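Local coordinates for hypothetical protein MTH1187 (Methanothermobacter thermautotrophicus, PDB 1LXN), which is of unknown function but belongs to the UPF0045 family, forms a homotetramer and may bind thiamine, at residues Leu6-Leu11 and Val72-Lys77; Val26-Lys31 and Val57-Glu62. One frame throughout, in Å; residues are numbered along the deposited sequence.

Interaction 1 of 2, residues Leu6-Leu11 and Val72-Lys77; sequences LTVIPL and VYTTLK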
# COMPACT_ATOMS: atom_id res chain seq x y z
N LEU A 6 0.81 -2.63 -0.52
CA LEU A 6 -0.30 -2.48 -1.44
C LEU A 6 0.16 -2.15 -2.85
O LEU A 6 1.02 -1.29 -3.05
CB LEU A 6 -1.21 -1.36 -0.95
CG LEU A 6 -2.31 -0.94 -1.92
CD1 LEU A 6 -3.38 -2.03 -2.02
CD2 LEU A 6 -2.91 0.38 -1.45
N THR A 7 -0.41 -2.84 -3.83
CA THR A 7 -0.10 -2.57 -5.23
C THR A 7 -1.45 -2.49 -5.94
O THR A 7 -2.25 -3.42 -5.88
CB THR A 7 0.74 -3.68 -5.89
OG1 THR A 7 -0.10 -4.80 -6.20
CG2 THR A 7 1.86 -4.15 -4.95
N VAL A 8 -1.71 -1.35 -6.57
CA VAL A 8 -2.94 -1.14 -7.32
C VAL A 8 -2.48 -1.06 -8.76
O VAL A 8 -1.77 -0.13 -9.14
CB VAL A 8 -3.64 0.17 -6.91
CG1 VAL A 8 -4.97 0.30 -7.63
CG2 VAL A 8 -3.84 0.21 -5.40
N ILE A 9 -2.87 -2.03 -9.57
CA ILE A 9 -2.44 -2.07 -10.96
C ILE A 9 -3.60 -1.99 -11.95
O ILE A 9 -4.40 -2.91 -12.07
CB ILE A 9 -1.65 -3.37 -11.24
CG1 ILE A 9 -0.54 -3.54 -10.20
CG2 ILE A 9 -1.05 -3.33 -12.64
CD1 ILE A 9 0.27 -4.83 -10.34
N PRO A 10 -3.71 -0.87 -12.67
CA PRO A 10 -4.80 -0.74 -13.64
C PRO A 10 -4.44 -1.58 -14.86
O PRO A 10 -3.27 -1.62 -15.27
CB PRO A 10 -4.83 0.75 -13.94
CG PRO A 10 -3.39 1.16 -13.77
CD PRO A 10 -2.96 0.39 -12.53
N LEU A 11 -5.42 -2.26 -15.44
CA LEU A 11 -5.21 -3.11 -16.60
C LEU A 11 -5.93 -2.56 -17.85
O LEU A 11 -6.98 -1.94 -17.74
CB LEU A 11 -5.71 -4.52 -16.30
CG LEU A 11 -5.18 -5.19 -15.02
CD1 LEU A 11 -5.80 -6.57 -14.87
CD2 LEU A 11 -3.66 -5.30 -15.10
N VAL A 72 -9.14 -2.78 -12.45
CA VAL A 72 -8.07 -2.64 -11.48
C VAL A 72 -7.76 -3.95 -10.76
O VAL A 72 -8.65 -4.64 -10.25
CB VAL A 72 -8.41 -1.54 -10.44
CG1 VAL A 72 -7.23 -1.30 -9.53
CG2 VAL A 72 -8.78 -0.25 -11.17
N TYR A 73 -6.47 -4.29 -10.75
CA TYR A 73 -5.98 -5.50 -10.11
C TYR A 73 -5.22 -5.06 -8.88
O TYR A 73 -4.11 -4.53 -8.98
CB TYR A 73 -5.05 -6.25 -11.06
CG TYR A 73 -4.58 -7.57 -10.52
CD1 TYR A 73 -5.43 -8.68 -10.47
CD2 TYR A 73 -3.27 -7.73 -10.05
CE1 TYR A 73 -5.00 -9.90 -9.98
CE2 TYR A 73 -2.83 -8.96 -9.55
CZ TYR A 73 -3.69 -10.03 -9.53
OH TYR A 73 -3.25 -11.24 -9.05
N THR A 74 -5.81 -5.29 -7.71
CA THR A 74 -5.20 -4.87 -6.46
C THR A 74 -4.74 -6.01 -5.57
O THR A 74 -5.44 -7.01 -5.37
CB THR A 74 -6.17 -3.96 -5.68
OG1 THR A 74 -6.36 -2.75 -6.42
CG2 THR A 74 -5.62 -3.61 -4.30
N THR A 75 -3.54 -5.83 -5.02
CA THR A 75 -2.94 -6.82 -4.15
C THR A 75 -2.60 -6.18 -2.80
O THR A 75 -2.06 -5.07 -2.74
CB THR A 75 -1.65 -7.40 -4.78
OG1 THR A 75 -1.99 -8.10 -5.99
CG2 THR A 75 -0.97 -8.37 -3.83
N LEU A 76 -2.94 -6.88 -1.73
CA LEU A 76 -2.67 -6.40 -0.39
C LEU A 76 -2.09 -7.54 0.44
O LEU A 76 -2.65 -8.63 0.49
CB LEU A 76 -3.96 -5.91 0.27
CG LEU A 76 -3.85 -5.50 1.75
CD1 LEU A 76 -3.01 -4.24 1.87
CD2 LEU A 76 -5.24 -5.28 2.33
N LYS A 77 -0.94 -7.29 1.05
CA LYS A 77 -0.30 -8.27 1.92
C LYS A 77 -0.31 -7.64 3.30
O LYS A 77 0.11 -6.50 3.47
CB LYS A 77 1.16 -8.52 1.51
CG LYS A 77 1.36 -9.14 0.14
CD LYS A 77 2.82 -9.57 -0.05
CE LYS A 77 3.80 -8.44 0.25
NZ LYS A 77 5.23 -8.84 0.10
O HOH W 1 -1.82 -5.86 -7.98

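Interaction 2 of 2, residues Val26-Lys31 and Val57-Glu62; sequences VEALKK and VKAAHE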
# COMPACT_ATOMS: atom_id res chain seq x y z
N VAL A 26 -1.81 6.61 -4.25
CA VAL A 26 -1.12 7.07 -3.05
C VAL A 26 -1.74 8.35 -2.50
O VAL A 26 -1.85 8.52 -1.29
CB VAL A 26 0.39 7.30 -3.34
CG1 VAL A 26 1.08 7.87 -2.10
CG2 VAL A 26 1.05 5.99 -3.77
N GLU A 27 -2.14 9.24 -3.41
CA GLU A 27 -2.75 10.49 -3.01
C GLU A 27 -4.00 10.20 -2.19
O GLU A 27 -4.31 10.92 -1.23
CB GLU A 27 -3.11 11.31 -4.24
CG GLU A 27 -3.14 12.81 -4.01
CD GLU A 27 -1.76 13.46 -4.17
OE1 GLU A 27 -1.26 13.50 -5.32
OE2 GLU A 27 -1.18 13.91 -3.16
N ALA A 28 -4.73 9.15 -2.56
CA ALA A 28 -5.94 8.78 -1.84
C ALA A 28 -5.59 8.19 -0.48
O ALA A 28 -6.28 8.43 0.51
CB ALA A 28 -6.76 7.78 -2.65
N LEU A 29 -4.49 7.43 -0.44
CA LEU A 29 -3.99 6.80 0.79
C LEU A 29 -3.61 7.85 1.82
O LEU A 29 -3.90 7.70 3.01
CB LEU A 29 -2.73 5.97 0.49
CG LEU A 29 -2.84 4.54 -0.02
CD1 LEU A 29 -1.49 4.07 -0.53
CD2 LEU A 29 -3.34 3.65 1.10
N LYS A 30 -2.94 8.89 1.36
CA LYS A 30 -2.47 9.98 2.21
C LYS A 30 -3.54 10.64 3.07
O LYS A 30 -3.23 11.28 4.07
CB LYS A 30 -1.80 11.06 1.35
CG LYS A 30 -0.55 10.60 0.63
CD LYS A 30 -0.04 11.65 -0.36
CE LYS A 30 0.38 12.94 0.33
NZ LYS A 30 0.90 13.95 -0.64
N LYS A 31 -4.80 10.49 2.67
CA LYS A 31 -5.90 11.11 3.41
C LYS A 31 -6.33 10.33 4.65
O LYS A 31 -7.05 10.86 5.50
CB LYS A 31 -7.11 11.31 2.50
CG LYS A 31 -6.80 12.10 1.24
CD LYS A 31 -8.07 12.41 0.47
CE LYS A 31 -7.77 13.06 -0.87
NZ LYS A 31 -6.73 14.10 -0.74
N VAL A 57 -6.93 1.14 1.78
CA VAL A 57 -6.84 0.28 0.60
C VAL A 57 -8.03 0.51 -0.33
O VAL A 57 -7.85 0.58 -1.55
CB VAL A 57 -6.75 -1.22 1.00
CG1 VAL A 57 -6.85 -2.11 -0.25
CG2 VAL A 57 -5.42 -1.47 1.72
N LYS A 58 -9.23 0.62 0.22
CA LYS A 58 -10.41 0.86 -0.61
C LYS A 58 -10.25 2.21 -1.31
O LYS A 58 -10.55 2.34 -2.50
CB LYS A 58 -11.69 0.88 0.23
CG LYS A 58 -12.24 -0.50 0.57
CD LYS A 58 -13.55 -0.42 1.35
CE LYS A 58 -13.35 0.21 2.72
NZ LYS A 58 -14.59 0.17 3.55
N ALA A 59 -9.79 3.20 -0.57
CA ALA A 59 -9.60 4.54 -1.13
C ALA A 59 -8.61 4.53 -2.30
O ALA A 59 -8.86 5.15 -3.34
CB ALA A 59 -9.12 5.49 -0.05
N ALA A 60 -7.49 3.82 -2.13
CA ALA A 60 -6.47 3.76 -3.17
C ALA A 60 -7.04 3.07 -4.41
O ALA A 60 -6.87 3.55 -5.52
CB ALA A 60 -5.24 3.02 -2.66
N HIS A 61 -7.72 1.95 -4.19
CA HIS A 61 -8.34 1.18 -5.27
C HIS A 61 -9.33 2.05 -6.06
O HIS A 61 -9.28 2.09 -7.29
CB HIS A 61 -9.07 -0.03 -4.68
CG HIS A 61 -9.69 -0.92 -5.71
ND1 HIS A 61 -9.01 -1.95 -6.33
CD2 HIS A 61 -10.95 -0.96 -6.21
CE1 HIS A 61 -9.82 -2.58 -7.16
NE2 HIS A 61 -11.00 -2.00 -7.11
N GLU A 62 -10.22 2.74 -5.35
CA GLU A 62 -11.23 3.59 -5.97
C GLU A 62 -10.63 4.75 -6.75
O GLU A 62 -11.16 5.14 -7.78
CB GLU A 62 -12.17 4.16 -4.90
CG GLU A 62 -12.75 3.13 -3.94
CD GLU A 62 -14.05 2.52 -4.41
OE1 GLU A 62 -14.25 2.41 -5.65
OE2 GLU A 62 -14.87 2.14 -3.54

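Interaction 1 of 2, residues Leu6-Leu11 and Val72-Lys77
Leu6-Leu11 and Val72-Lys77 pair as antiparallel strands, their axes 166° apart in direction, with Thr7-Thr75 and Ile9-Tyr73 as the hydrogen-bonded pairs. Thr7 N bonds to Thr75 O at 3.0 Å, and Ile9 N to Tyr73 O. On the Thr7 face, the side chains of Thr7 and Thr75 lie side by side. A water joins Thr7 OG1 and Thr75 OG1 and donates to Tyr73 O at 2.8 Å, giving that carbonyl a second partner. Leu11 CD1 rests 3.9 Å from Tyr73 CB. On the Val8 face, Val8 CG1 presses on Val72 CG1 at 3.4 Å, tighter than usual for two methyls. Thr74 CG2 lies anti to its own N (chi1 of OG1 -66°) and reaches Leu6 CD1 at 3.6 Å, while OG1 is hydrogen-bonded with His61 ND1. With an alanine here, His61 would probably lose its hydroxyl partner and Leu6 CD1 its methyl neighbour. Strand 72-79 ends the four-stranded sheet within this chain, and strand 2-10 lies inside it. Helix 50-66 covers the Val8 face through Ala60, Val64 and Leu65, and helix 19-29 adds Leu29 and Tyr21.

Interaction 2 of 2, residues Val26-Lys31 and Val57-Glu62
This is a small helix-to-helix packing contact between helix 19-29, near its C-terminal end, and helix 50-66, both lying on one face of the antiparallel sheet. Alanines set the spacing. Ala28 and Ala60 bring their CA atoms to 5.2 Å, a close approach that small side chains permit. The methyl of Ala28 points at the other helix and sits 3.4 Å from Ala59 O. Ala59 CB points back and lies 4.2 Å from Ala28 CB. It is also 4.1 Å from Ala28 O, so each methyl lies near the other residue's backbone. Leu29 fills the side nearer the sheet. Its CG stands beside the backbone N (chi1 -84°), which turns the branch toward the second helix, and CG meets Ala60 CB at 3.9 Å. Leu29 also touches Ala56, and both Leu29 and Ala60 rest on Leu6 of strand 2-10. Ala63 extends the alanine surface against Ala28. The charged residues Glu27 and Lys30 form a salt bridge within their own segment, NZ to OE2 3.3 Å, away from the interface. No hydrogen bond or salt bridge crosses between the segments. The contact therefore depends on the close fit of methyl groups against backbone and on burial of Leu29 and Ala60.

The centres of interactions 1 and 2 lie 12 Å apart, and the two make direct contact. Along the chain the order is 6-11, 26-31, 57-62, 72-77, so the helix pair falls between the two paired strands. Strand 2-10 leads to helix 19-29, and helix 50-66 leads to strand 72-79. Side-chain packing lays the helices of interaction 2 over the sheet that interaction 1 helps build: Leu76 CD1 meets Val57 CG2 at 3.7 Å. Together they form a two-layer alpha/beta arrangement, a helix layer on one face of the sheet. The strand and helix order and the sheet are those of a ferredoxin-like fold. Interaction 1 pairs its first and last strands, and interaction 2 its two helices.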